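Local atomic coordinates of iodotyrosine deiodinase (Thermotoga neapolitana, PDB entry 6TYK), a protein that catalyses the reductive dehalogenation of iodo-, bromo- and chlorotyrosines, using FMN as its cofactor and working as a homodimer. Residues K2-L7 with L124-E129; L24-Y29 with V164-D169; L101-S106 with K148-P153. All coordinates share one frame; numbering follows the deposited sequence. Where two conformers were deposited one is given.

Contact 1 (K2-L7 with L124-E129); sequences KMLYDL and LLLALE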
ATOM      1  N   LYS A   2      16.525  -8.976  15.234  1.00 53.60           N
ATOM      2  CA  LYS A   2      15.909  -8.006  14.335  1.00 53.69           C
ATOM      3  C   LYS A   2      15.117  -8.681  13.220  1.00 48.75           C
ATOM      4  O   LYS A   2      15.692  -9.319  12.340  1.00 49.48           O
ATOM      5  CB  LYS A   2      16.971  -7.090  13.721  1.00 57.53           C
ATOM      6  CG  LYS A   2      17.680  -6.186  14.716  1.00 60.09           C
ATOM      7  CD  LYS A   2      18.601  -5.213  13.996  1.00 61.45           C
ATOM      8  CE  LYS A   2      19.197  -4.195  14.954  1.00 62.28           C
ATOM      9  NZ  LYS A   2      20.034  -3.193  14.237  1.00 62.61           N
ATOM     10  N   MET A   3      13.796  -8.537  13.263  1.00 42.28           N
ATOM     11  CA  MET A   3      12.940  -9.020  12.187  1.00 36.75           C
ATOM     12  C   MET A   3      12.101  -7.863  11.659  1.00 27.82           C
ATOM     13  O   MET A   3      11.874  -6.877  12.364  1.00 25.58           O
ATOM     14  CB  MET A   3      12.018 -10.139  12.681  1.00 40.91           C
ATOM     15  CG  MET A   3      12.734 -11.388  13.177  1.00 45.35           C
ATOM     16  SD  MET A   3      13.598 -12.294  11.877  1.00 48.70           S
ATOM     17  CE  MET A   3      12.247 -12.681  10.762  1.00 50.12           C
ATOM     18  N   LEU A   4      11.646  -7.983  10.417  1.00 23.57           N
ATOM     19  CA  LEU A   4      10.729  -7.001   9.859  1.00 20.41           C
ATOM     20  C   LEU A   4       9.496  -6.900  10.749  1.00 17.51           C
ATOM     21  O   LEU A   4       8.939  -5.820  10.939  1.00 16.46           O
ATOM     22  CB  LEU A   4      10.318  -7.399   8.445  1.00 18.94           C
ATOM     23  CG  LEU A   4       9.398  -6.409   7.731  1.00 19.58           C
ATOM     24  CD1 LEU A   4      10.135  -5.104   7.458  1.00 20.57           C
ATOM     25  CD2 LEU A   4       8.870  -7.010   6.441  1.00 19.26           C
ATOM     26  N   TYR A   5       9.074  -8.032  11.301  1.00 18.07           N
ATOM     27  CA  TYR A   5       7.931  -8.041  12.199  1.00 18.19           C
ATOM     28  C   TYR A   5       8.123  -7.069  13.358  1.00 18.44           C
ATOM     29  O   TYR A   5       7.198  -6.362  13.731  1.00 17.75           O
ATOM     30  CB  TYR A   5       7.652  -9.443  12.751  1.00 19.36           C
ATOM     31  CG  TYR A   5       6.512  -9.434  13.742  1.00 21.16           C
ATOM     32  CD1 TYR A   5       5.194  -9.409  13.307  1.00 22.24           C
ATOM     33  CD2 TYR A   5       6.752  -9.411  15.112  1.00 23.55           C
ATOM     34  CE1 TYR A   5       4.146  -9.381  14.202  1.00 24.47           C
ATOM     35  CE2 TYR A   5       5.707  -9.378  16.019  1.00 23.89           C
ATOM     36  CZ  TYR A   5       4.404  -9.366  15.557  1.00 25.67           C
ATOM     37  OH  TYR A   5       3.355  -9.337  16.449  1.00 29.02           O
ATOM     38  N   ASP A   6       9.321  -7.046  13.932  1.00 18.46           N
ATOM     39  CA  ASP A   6       9.594  -6.164  15.059  1.00 19.00           C
ATOM     40  C   ASP A   6       9.469  -4.701  14.645  1.00 17.25           C
ATOM     41  O   ASP A   6       8.983  -3.866  15.403  1.00 18.04           O
ATOM     42  CB  ASP A   6      10.981  -6.456  15.627  1.00 21.34           C
ATOM     43  CG  ASP A   6      11.102  -7.871  16.157  1.00 25.52           C
ATOM     44  OD1 ASP A   6      10.177  -8.320  16.872  1.00 26.53           O
ATOM     45  OD2 ASP A   6      12.113  -8.539  15.851  1.00 30.08           O
ATOM     46  N   LEU A   7       9.897  -4.394  13.429  1.00 16.89           N
ATOM     47  CA  LEU A   7       9.819  -3.028  12.924  1.00 15.85           C
ATOM     48  C   LEU A   7       8.356  -2.639  12.706  1.00 14.32           C
ATOM     49  O   LEU A   7       7.905  -1.568  13.133  1.00 14.47           O
ATOM     50  CB  LEU A   7      10.584  -2.921  11.611  1.00 17.05           C
ATOM     51  CG  LEU A   7      10.704  -1.528  10.996  1.00 17.45           C
ATOM     52  CD1 LEU A   7      11.612  -0.632  11.844  1.00 19.57           C
ATOM     53  CD2 LEU A   7      11.223  -1.648   9.576  1.00 19.26           C
ATOM     54  N   LEU A 124       7.310   3.125   2.639  1.00  9.81           N
ATOM     55  CA  LEU A 124       7.735   4.428   3.134  1.00 10.78           C
ATOM     56  C   LEU A 124       7.628   4.520   4.652  1.00 10.16           C
ATOM     57  O   LEU A 124       8.551   4.976   5.329  1.00 10.33           O
ATOM     58  CB  LEU A 124       6.895   5.516   2.461  1.00 10.99           C
ATOM     59  CG  LEU A 124       7.454   6.929   2.372  1.00 14.90           C
ATOM     60  CD1 LEU A 124       6.679   7.713   1.317  1.00 18.46           C
ATOM     61  CD2 LEU A 124       7.387   7.616   3.716  1.00 18.18           C
ATOM     62  N   LEU A 125       6.504   4.075   5.193  1.00 10.19           N
ATOM     63  CA  LEU A 125       6.298   4.155   6.638  1.00 10.31           C
ATOM     64  C   LEU A 125       7.291   3.295   7.409  1.00  9.80           C
ATOM     65  O   LEU A 125       7.764   3.692   8.474  1.00 11.81           O
ATOM     66  CB  LEU A 125       4.877   3.748   7.010  1.00 10.79           C
ATOM     67  CG  LEU A 125       3.768   4.619   6.422  1.00 11.95           C
ATOM     68  CD1 LEU A 125       2.418   4.155   6.961  1.00 12.51           C
ATOM     69  CD2 LEU A 125       3.994   6.088   6.739  1.00 15.28           C
ATOM     70  N   LEU A 126       7.590   2.109   6.890  1.00  9.81           N
ATOM     71  CA  LEU A 126       8.601   1.269   7.524  1.00 11.26           C
ATOM     72  C   LEU A 126       9.978   1.924   7.483  1.00 10.38           C
ATOM     73  O   LEU A 126      10.734   1.858   8.453  1.00 11.48           O
ATOM     74  CB  LEU A 126       8.628  -0.118   6.882  1.00 10.71           C
ATOM     75  CG  LEU A 126       7.381  -0.946   7.178  1.00 12.68           C
ATOM     76  CD1 LEU A 126       7.319  -2.177   6.283  1.00 14.70           C
ATOM     77  CD2 LEU A 126       7.342  -1.330   8.641  1.00 13.23           C
ATOM     78  N   ALA A 127      10.301   2.576   6.367  1.00 10.63           N
ATOM     79  CA  ALA A 127      11.584   3.265   6.239  1.00 10.58           C
ATOM     80  C   ALA A 127      11.699   4.426   7.222  1.00 10.77           C
ATOM     81  O   ALA A 127      12.753   4.640   7.827  1.00 12.80           O
ATOM     82  CB  ALA A 127      11.808   3.749   4.799  1.00 10.35           C
ATOM     83  N   LEU A 128      10.617   5.178   7.389  1.00 11.52           N
ATOM     84  CA  LEU A 128      10.633   6.273   8.339  1.00 11.42           C
ATOM     85  C   LEU A 128      10.888   5.715   9.737  1.00 12.36           C
ATOM     86  O   LEU A 128      11.665   6.276  10.503  1.00 13.69           O
ATOM     87  CB  LEU A 128       9.317   7.048   8.309  1.00 12.79           C
ATOM     88  CG  LEU A 128       9.080   7.892   7.059  1.00 13.32           C
ATOM     89  CD1 LEU A 128       7.707   8.513   7.146  1.00 14.80           C
ATOM     90  CD2 LEU A 128      10.138   8.982   6.912  1.00 14.10           C
ATOM     91  N   GLU A 129      10.238   4.601  10.067  1.00 11.80           N
ATOM     92  CA  GLU A 129      10.439   3.992  11.373  1.00 13.20           C
ATOM     93  C   GLU A 129      11.906   3.604  11.558  1.00 13.89           C
ATOM     94  O   GLU A 129      12.475   3.824  12.619  1.00 16.09           O
ATOM     95  CB  GLU A 129       9.523   2.783  11.569  1.00 14.65           C
ATOM     96  CG  GLU A 129       9.755   2.054  12.884  1.00 16.30           C
ATOM     97  CD  GLU A 129       9.151   2.779  14.077  1.00 19.90           C
ATOM     98  OE1 GLU A 129       8.379   3.736  13.869  1.00 19.34           O
ATOM     99  OE2 GLU A 129       9.441   2.390  15.227  1.00 21.91           O
TER
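CG of L7 and CG of E129 both stand opposite the backbone N of their residues (chi1 -175° and 176°), and this brings the two side chains together. In E129 the bend at chi2 (77°) then carries the carboxylate to the side, leaving CG to make the touch. CD1 of L7 lies 3.4 Å from CG of E129, a close methyl-to-methylene contact, and the two side chains run past each other in opposite directions. The other branch of L7 serves a different neighbour: CD2 rests 4.0 Å from CD2 of L126 and 3.7 Å from the backbone O of that same residue. L7 therefore spreads its two methyls over adjoining turns of helix 113-130, one on the aliphatic part of E129 and one on L126. L4, a turn earlier on the short helix 4-10, adds a lighter touch, its CD1 4.2 Å from CD1 of L126.

The start of the short helix is held from within. M3 occupies the N-cap position, and its backbone N donates to OD2 of D6 at 3.1 Å, reaching the anti side of the carboxylate. The second subunit also takes part: L126 of that chain packs on L4, and E130 OE2 of that chain accepts a hydrogen bond from the L4 backbone N. On its own chain, E129 also touches R11, a residue of the FMN-binding segment. Between 2-7 and 124-129 the contact is mainly apolar and partly buried, with one methyl also against a backbone carbonyl O; only van der Waals contact joins these two segments.

Contact 2 (L24-Y29 with V164-D169); sequences LEDLIY and VGYPDD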
ATOM      1  N   LEU A  24      17.541  16.350   5.713  1.00 17.79           N
ATOM      2  CA  LEU A  24      16.799  16.004   4.515  1.00 18.68           C
ATOM      3  C   LEU A  24      17.056  14.565   4.088  1.00 17.45           C
ATOM      4  O   LEU A  24      16.141  13.871   3.650  1.00 17.09           O
ATOM      5  CB  LEU A  24      17.165  16.968   3.385  1.00 18.91           C
ATOM      6  CG  LEU A  24      16.469  16.719   2.050  1.00 20.92           C
ATOM      7  CD1 LEU A  24      14.967  16.814   2.223  1.00 21.13           C
ATOM      8  CD2 LEU A  24      16.961  17.698   0.990  1.00 21.15           C
ATOM      9  N   GLU A  25      18.294  14.108   4.230  1.00 17.36           N
ATOM     10  CA  GLU A  25      18.630  12.763   3.769  1.00 20.15           C
ATOM     11  C   GLU A  25      17.823  11.655   4.452  1.00 18.65           C
ATOM     12  O   GLU A  25      17.589  10.612   3.857  1.00 18.31           O
ATOM     13  CB  GLU A  25      20.132  12.484   3.885  1.00 26.64           C
ATOM     14  CG  GLU A  25      20.575  11.231   3.133  1.00 36.59           C
ATOM     15  CD  GLU A  25      20.043  11.181   1.704  1.00 44.01           C
ATOM     16  OE1 GLU A  25      19.982  12.245   1.046  1.00 46.51           O
ATOM     17  OE2 GLU A  25      19.681  10.075   1.241  1.00 46.40           O
ATOM     18  N   ASP A  26      17.394  11.880   5.691  1.00 18.19           N
ATOM     19  CA  ASP A  26      16.573  10.895   6.394  1.00 20.84           C
ATOM     20  C   ASP A  26      15.213  10.739   5.721  1.00 18.51           C
ATOM     21  O   ASP A  26      14.704   9.630   5.551  1.00 17.94           O
ATOM     22  CB  ASP A  26      16.401  11.273   7.866  1.00 25.85           C
ATOM     23  CG  ASP A  26      17.690  11.158   8.644  1.00 32.81           C
ATOM     24  OD1 ASP A  26      18.520  10.295   8.292  1.00 34.75           O
ATOM     25  OD2 ASP A  26      17.874  11.934   9.602  1.00 37.92           O
ATOM     26  N   LEU A  27      14.629  11.860   5.324  1.00 17.04           N
ATOM     27  CA  LEU A  27      13.379  11.820   4.588  1.00 16.37           C
ATOM     28  C   LEU A  27      13.587  11.210   3.206  1.00 14.75           C
ATOM     29  O   LEU A  27      12.830  10.334   2.774  1.00 17.14           O
ATOM     30  CB  LEU A  27      12.805  13.228   4.462  1.00 17.81           C
ATOM     31  CG  LEU A  27      11.516  13.349   3.656  1.00 18.71           C
ATOM     32  CD1 LEU A  27      10.439  12.421   4.203  1.00 21.57           C
ATOM     33  CD2 LEU A  27      11.039  14.798   3.644  1.00 21.17           C
ATOM     34  N   ILE A  28      14.618  11.675   2.509  1.00 15.19           N
ATOM     35  CA  ILE A  28      14.926  11.159   1.178  1.00 15.93           C
ATOM     36  C   ILE A  28      15.178   9.653   1.187  1.00 16.45           C
ATOM     37  O   ILE A  28      14.764   8.957   0.266  1.00 15.44           O
ATOM     38  CB  ILE A  28      16.123  11.892   0.534  1.00 16.74           C
ATOM     39  CG1 ILE A  28      15.782  13.369   0.317  1.00 17.68           C
ATOM     40  CG2 ILE A  28      16.512  11.229  -0.785  1.00 18.84           C
ATOM     41  CD1 ILE A  28      14.603  13.596  -0.600  1.00 20.08           C
ATOM     42  N   TYR A  29      15.846   9.154   2.227  1.00 15.96           N
ATOM     43  CA  TYR A  29      16.037   7.711   2.390  1.00 16.22           C
ATOM     44  C   TYR A  29      14.712   6.966   2.275  1.00 13.23           C
ATOM     45  O   TYR A  29      14.610   5.952   1.593  1.00 13.59           O
ATOM     46  CB  TYR A  29      16.675   7.400   3.750  1.00 17.86           C
ATOM     47  CG  TYR A  29      16.639   5.929   4.106  1.00 16.18           C
ATOM     48  CD1 TYR A  29      17.593   5.052   3.602  1.00 18.08           C
ATOM     49  CD2 TYR A  29      15.653   5.415   4.942  1.00 17.51           C
ATOM     50  CE1 TYR A  29      17.568   3.712   3.916  1.00 19.27           C
ATOM     51  CE2 TYR A  29      15.619   4.074   5.257  1.00 17.90           C
ATOM     52  CZ  TYR A  29      16.580   3.229   4.743  1.00 19.95           C
ATOM     53  OH  TYR A  29      16.559   1.892   5.050  1.00 24.45           O
ATOM     54  N   VAL A 164       5.951  14.470   8.754  1.00 11.68           N
ATOM     55  CA  VAL A 164       7.126  13.701   9.136  1.00 12.76           C
ATOM     56  C   VAL A 164       8.024  14.535  10.029  1.00 13.06           C
ATOM     57  O   VAL A 164       8.264  15.709   9.767  1.00 14.45           O
ATOM     58  CB  VAL A 164       7.929  13.243   7.906  1.00 14.12           C
ATOM     59  CG1 VAL A 164       9.204  12.510   8.343  1.00 16.90           C
ATOM     60  CG2 VAL A 164       7.070  12.342   7.026  1.00 15.65           C
ATOM     61  N   GLY A 165       8.514  13.918  11.093  1.00 12.41           N
ATOM     62  CA  GLY A 165       9.452  14.578  11.973  1.00 12.37           C
ATOM     63  C   GLY A 165       9.825  13.634  13.091  1.00 12.35           C
ATOM     64  O   GLY A 165       9.474  12.454  13.069  1.00 13.07           O
ATOM     65  N   TYR A 166      10.554  14.148  14.068  1.00 13.25           N
ATOM     66  CA  TYR A 166      10.909  13.357  15.232  1.00 13.35           C
ATOM     67  C   TYR A 166       9.699  13.262  16.140  1.00 12.91           C
ATOM     68  O   TYR A 166       9.028  14.262  16.387  1.00 14.28           O
ATOM     69  CB  TYR A 166      12.056  14.030  15.984  1.00 13.99           C
ATOM     70  CG  TYR A 166      13.347  14.053  15.205  1.00 17.08           C
ATOM     71  CD1 TYR A 166      13.961  12.870  14.833  1.00 18.00           C
ATOM     72  CD2 TYR A 166      13.953  15.252  14.847  1.00 19.26           C
ATOM     73  CE1 TYR A 166      15.145  12.873  14.133  1.00 19.87           C
ATOM     74  CE2 TYR A 166      15.142  15.263  14.142  1.00 21.75           C
ATOM     75  CZ  TYR A 166      15.729  14.070  13.786  1.00 21.70           C
ATOM     76  OH  TYR A 166      16.912  14.066  13.086  1.00 23.94           O
ATOM     77  N   PRO A 167       9.416  12.056  16.653  1.00 12.63           N
ATOM     78  CA  PRO A 167       8.259  11.898  17.534  1.00 13.10           C
ATOM     79  C   PRO A 167       8.473  12.629  18.843  1.00 13.84           C
ATOM     80  O   PRO A 167       9.600  12.699  19.357  1.00 15.91           O
ATOM     81  CB  PRO A 167       8.213  10.385  17.792  1.00 14.67           C
ATOM     82  CG  PRO A 167       9.010   9.784  16.675  1.00 18.49           C
ATOM     83  CD  PRO A 167      10.100  10.778  16.418  1.00 15.78           C
ATOM     84  N   ASP A 168       7.388  13.167  19.384  1.00 13.15           N
ATOM     85  CA  ASP A 168       7.435  13.822  20.678  1.00 13.29           C
ATOM     86  C   ASP A 168       6.523  13.097  21.649  1.00 15.59           C
ATOM     87  O   ASP A 168       5.416  13.556  21.951  1.00 16.16           O
ATOM     88  CB  ASP A 168       7.011  15.281  20.556  1.00 14.19           C
ATOM     89  CG  ASP A 168       7.012  15.979  21.883  1.00 16.28           C
ATOM     90  OD1 ASP A 168       7.848  15.602  22.721  1.00 16.63           O
ATOM     91  OD2 ASP A 168       6.175  16.867  22.110  1.00 17.11           O
ATOM     92  N   ASP A 169       7.007  11.958  22.131  1.00 15.82           N
ATOM     93  CA  ASP A 169       6.245  11.090  23.025  1.00 15.55           C
ATOM     94  C   ASP A 169       4.836  10.796  22.525  1.00 15.74           C
ATOM     95  O   ASP A 169       3.846  11.173  23.152  1.00 15.65           O
ATOM     96  CB  ASP A 169       6.198  11.656  24.438  1.00 17.10           C
ATOM     97  CG  ASP A 169       5.706  10.632  25.441  1.00 18.84           C
ATOM     98  OD1 ASP A 169       5.872   9.422  25.183  1.00 22.39           O
ATOM     99  OD2 ASP A 169       5.155  11.025  26.481  1.00 19.95           O
TER
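Helix 24-35 lies against the end of strand 156-165 in the mixed alpha-beta core of this nitroreductase-family enzyme, and the contact forms where that strand gives way to the loop beyond it. L27 and V164 make the apolar part. CD1 of the leucine stands 4.3 Å from CG1 of the valine, and both CB atoms are directed at the opposing segment, while CA of L27 and CA of V164 are 8.0 Å from each other. The side chains, not the backbones, make the contact, as where a helix packs on the face of a sheet. V164 belongs to a strand of the antiparallel sheet, pairing through its backbone with Y100 of strand 100-107; the side chain of L27 reaches Y100 as well.

Two residues further on, the chain has left the strand and Y166 reaches back toward the helix. Its phenol OH comes to 4.2 Å from OD2 of D26, too far for a hydrogen bond. The two side chains cross at about a right angle, with the carboxylate and ring planes turned 72° apart. In Y166, CG sits beside the backbone N (chi1 -66°), which carries the ring back from the loop to the helix. The same ring packs on P22 and P23, in the chain leading to L24, and on L133.

Contact 3 (L101-S106 with K148-P153); sequences LLLVFS and KLVNTP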
ATOM      1  N   LEU A 101       5.796  18.327   5.715  1.00 11.23           N
ATOM      2  CA  LEU A 101       4.582  17.670   5.257  1.00 11.11           C
ATOM      3  C   LEU A 101       4.907  17.036   3.919  1.00 10.90           C
ATOM      4  O   LEU A 101       5.154  17.730   2.927  1.00 12.82           O
ATOM      5  CB  LEU A 101       3.416  18.636   5.108  1.00 12.29           C
ATOM      6  CG  LEU A 101       3.103  19.490   6.330  1.00 13.19           C
ATOM      7  CD1 LEU A 101       1.913  20.381   6.027  1.00 14.57           C
ATOM      8  CD2 LEU A 101       2.825  18.611   7.542  1.00 14.01           C
ATOM      9  N   LEU A 102       4.951  15.710   3.902  1.00 11.19           N
ATOM     10  CA  LEU A 102       5.242  14.998   2.670  1.00 10.45           C
ATOM     11  C   LEU A 102       3.923  14.701   1.987  1.00 10.09           C
ATOM     12  O   LEU A 102       3.119  13.898   2.480  1.00 12.02           O
ATOM     13  CB  LEU A 102       5.984  13.701   2.975  1.00 12.51           C
ATOM     14  CG  LEU A 102       6.236  12.812   1.754  1.00 13.47           C
ATOM     15  CD1 LEU A 102       7.208  13.456   0.759  1.00 13.87           C
ATOM     16  CD2 LEU A 102       6.735  11.441   2.187  1.00 16.37           C
ATOM     17  N   LEU A 103       3.668  15.396   0.885  1.00 10.86           N
ATOM     18  CA  LEU A 103       2.465  15.151   0.111  1.00 11.21           C
ATOM     19  C   LEU A 103       2.767  14.118  -0.949  1.00 10.84           C
ATOM     20  O   LEU A 103       3.682  14.281  -1.756  1.00 12.60           O
ATOM     21  CB  LEU A 103       1.930  16.449  -0.507  1.00 11.59           C
ATOM     22  CG  LEU A 103       1.034  17.294   0.417  1.00 12.52           C
ATOM     23  CD1 LEU A 103       1.754  17.695   1.705  1.00 14.31           C
ATOM     24  CD2 LEU A 103       0.532  18.523  -0.317  1.00 14.45           C
ATOM     25  N   VAL A 104       1.988  13.046  -0.940  1.00 10.62           N
ATOM     26  CA  VAL A 104       2.215  11.925  -1.838  1.00 10.95           C
ATOM     27  C   VAL A 104       1.112  11.899  -2.883  1.00  9.28           C
ATOM     28  O   VAL A 104      -0.081  11.841  -2.548  1.00 11.31           O
ATOM     29  CB  VAL A 104       2.231  10.586  -1.067  1.00 12.57           C
ATOM     30  CG1 VAL A 104       2.482   9.436  -2.021  1.00 15.33           C
ATOM     31  CG2 VAL A 104       3.293  10.612   0.018  1.00 12.41           C
ATOM     32  N   PHE A 105       1.510  11.966  -4.151  1.00  9.98           N
ATOM     33  CA  PHE A 105       0.556  11.985  -5.246  1.00 10.16           C
ATOM     34  C   PHE A 105       0.646  10.719  -6.072  1.00 10.66           C
ATOM     35  O   PHE A 105       1.691  10.062  -6.120  1.00 11.11           O
ATOM     36  CB  PHE A 105       0.844  13.162  -6.184  1.00 11.83           C
ATOM     37  CG  PHE A 105       0.749  14.504  -5.531  1.00 10.95           C
ATOM     38  CD1 PHE A 105       1.785  14.993  -4.753  1.00 12.59           C
ATOM     39  CD2 PHE A 105      -0.376  15.295  -5.713  1.00 11.41           C
ATOM     40  CE1 PHE A 105       1.687  16.242  -4.153  1.00 14.02           C
ATOM     41  CE2 PHE A 105      -0.474  16.545  -5.121  1.00 12.28           C
ATOM     42  CZ  PHE A 105       0.560  17.016  -4.345  1.00 12.40           C
ATOM     43  N   SER A 106      -0.456  10.394  -6.738  1.00 10.79           N
ATOM     44  CA  SER A 106      -0.474   9.307  -7.709  1.00 10.48           C
ATOM     45  C   SER A 106      -0.674   9.848  -9.119  1.00 12.24           C
ATOM     46  O   SER A 106      -1.414  10.811  -9.342  1.00 12.54           O
ATOM     47  CB  SER A 106      -1.567   8.289  -7.376  1.00 13.45           C
ATOM     48  OG  SER A 106      -2.848   8.894  -7.335  1.00 13.65           O
ATOM     49  N   LYS A 148      -4.994  22.553  -4.778  1.00 16.81           N
ATOM     50  CA  LYS A 148      -4.925  23.864  -5.411  1.00 19.54           C
ATOM     51  C   LYS A 148      -3.860  24.728  -4.744  1.00 20.18           C
ATOM     52  O   LYS A 148      -3.163  25.494  -5.415  1.00 20.92           O
ATOM     53  CB  LYS A 148      -6.291  24.560  -5.374  1.00 22.45           C
ATOM     54  CG  LYS A 148      -6.318  25.928  -6.041  1.00 31.10           C
ATOM     55  CD  LYS A 148      -7.658  26.603  -5.828  1.00 37.20           C
ATOM     56  CE  LYS A 148      -7.651  28.032  -6.346  1.00 41.77           C
ATOM     57  NZ  LYS A 148      -8.850  28.782  -5.889  1.00 45.20           N
ATOM     58  N   LEU A 149      -3.736  24.599  -3.425  1.00 20.11           N
ATOM     59  CA  LEU A 149      -2.755  25.377  -2.673  1.00 19.62           C
ATOM     60  C   LEU A 149      -1.341  25.147  -3.170  1.00 19.05           C
ATOM     61  O   LEU A 149      -0.507  26.048  -3.124  1.00 21.17           O
ATOM     62  CB  LEU A 149      -2.815  25.048  -1.181  1.00 19.44           C
ATOM     63  CG  LEU A 149      -3.946  25.658  -0.371  1.00 22.44           C
ATOM     64  CD1 LEU A 149      -3.825  25.182   1.069  1.00 22.49           C
ATOM     65  CD2 LEU A 149      -3.869  27.170  -0.452  1.00 24.37           C
ATOM     66  N   VAL A 150      -1.067  23.933  -3.633  1.00 17.13           N
ATOM     67  CA  VAL A 150       0.289  23.589  -4.054  1.00 16.92           C
ATOM     68  C   VAL A 150       0.418  23.503  -5.578  1.00 16.49           C
ATOM     69  O   VAL A 150       1.411  22.997  -6.101  1.00 16.94           O
ATOM     70  CB  VAL A 150       0.820  22.304  -3.356  1.00 17.80           C
ATOM     71  CG1 VAL A 150       0.848  22.494  -1.837  1.00 18.25           C
ATOM     72  CG2 VAL A 150      -0.016  21.091  -3.731  1.00 17.40           C
ATOM     73  N   ASN A 151      -0.590  24.010  -6.281  1.00 18.28           N
ATOM     74  CA  ASN A 151      -0.566  24.059  -7.742  0.51 18.62           C
ATOM     75  C   ASN A 151      -0.416  22.679  -8.373  1.00 18.04           C
ATOM     76  O   ASN A 151       0.362  22.488  -9.310  1.00 19.19           O
ATOM     77  CB  ASN A 151       0.556  24.976  -8.224  0.51 19.52           C
ATOM     78  CG  ASN A 151       0.497  26.350  -7.591  0.51 20.35           C
ATOM     79  OD1 ASN A 151      -0.580  26.901  -7.373  0.51 20.86           O
ATOM     80  ND2 ASN A 151       1.660  26.909  -7.288  0.51 22.23           N
ATOM     81  N   THR A 152      -1.164  21.715  -7.853  1.00 17.41           N
ATOM     82  CA  THR A 152      -1.106  20.349  -8.349  1.00 15.45           C
ATOM     83  C   THR A 152      -1.520  20.301  -9.812  1.00 15.79           C
ATOM     84  O   THR A 152      -2.573  20.826 -10.179  1.00 18.57           O
ATOM     85  CB  THR A 152      -2.046  19.448  -7.541  1.00 16.31           C
ATOM     86  OG1 THR A 152      -1.714  19.549  -6.154  1.00 16.25           O
ATOM     87  CG2 THR A 152      -1.921  18.003  -7.981  1.00 16.85           C
ATOM     88  N   PRO A 153      -0.689  19.678 -10.660  1.00 16.82           N
ATOM     89  CA  PRO A 153      -1.079  19.513 -12.063  1.00 18.28           C
ATOM     90  C   PRO A 153      -2.245  18.539 -12.177  1.00 17.84           C
ATOM     91  O   PRO A 153      -2.408  17.675 -11.322  1.00 17.50           O
ATOM     92  CB  PRO A 153       0.178  18.938 -12.725  1.00 20.54           C
ATOM     93  CG  PRO A 153       0.990  18.385 -11.639  1.00 19.20           C
ATOM     94  CD  PRO A 153       0.637  19.106 -10.368  1.00 17.00           C
TER
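Aromatic contacts come first: F105 meets T152 and V150 at one end of its ring. CE2 of the phenylalanine lies 3.4 Å from OG1 of T152 and 3.5 Å from CG2 of T152, so both branches of the threonine bear on a single ring carbon. OG1 approaches obliquely, and its hydrogen bond goes to the backbone O of E147. V150 comes instead at the ring edge, near the ring plane, with CG2 4.2 Å from CZ of F105.

Purely aliphatic packing involves the second branch of V150. Its CG1 lies beside the backbone N (chi1 -60°) and meets CD2 of L103 at 4.3 Å. L103 and F105, alternate residues on one face of strand 100-107, thus share V150 between them.

Backbone hydrogen bonds shape the opposing segment: N151 N to K148 O, and T152 N to E147 O, with N151 at positive phi. From the second subunit, F186 stacks edge-to-face with F105. A Schellman motif ends helix 143-149, and the residues that leave it, V150 and T152, pack on one face of the antiparallel sheet and meet the C-terminal residues modelled in the second subunit, N184 to F186.

In the fold
The three contacts are joined in one fold around helix 113-130 and the sheet. Contacts 1 and 2 are about 14 Å apart between centres and touch directly, through A127 on Y29 and L128 on V164. Contact 3 lies farther off, its centre about 19 Å from that of contact 2 and 26 Å from that of contact 1, across the chain's centre from the latter. Helix 113-130 joins the ends, since its L124 packs on L102, while contacts 2 and 3 share the sheet through neighbouring strands 156-165 and 100-107. Along the chain, contact 3 is nested within the loop closed by contact 2, whereas contact 1 alternates with both. All three also reach the subunit interface.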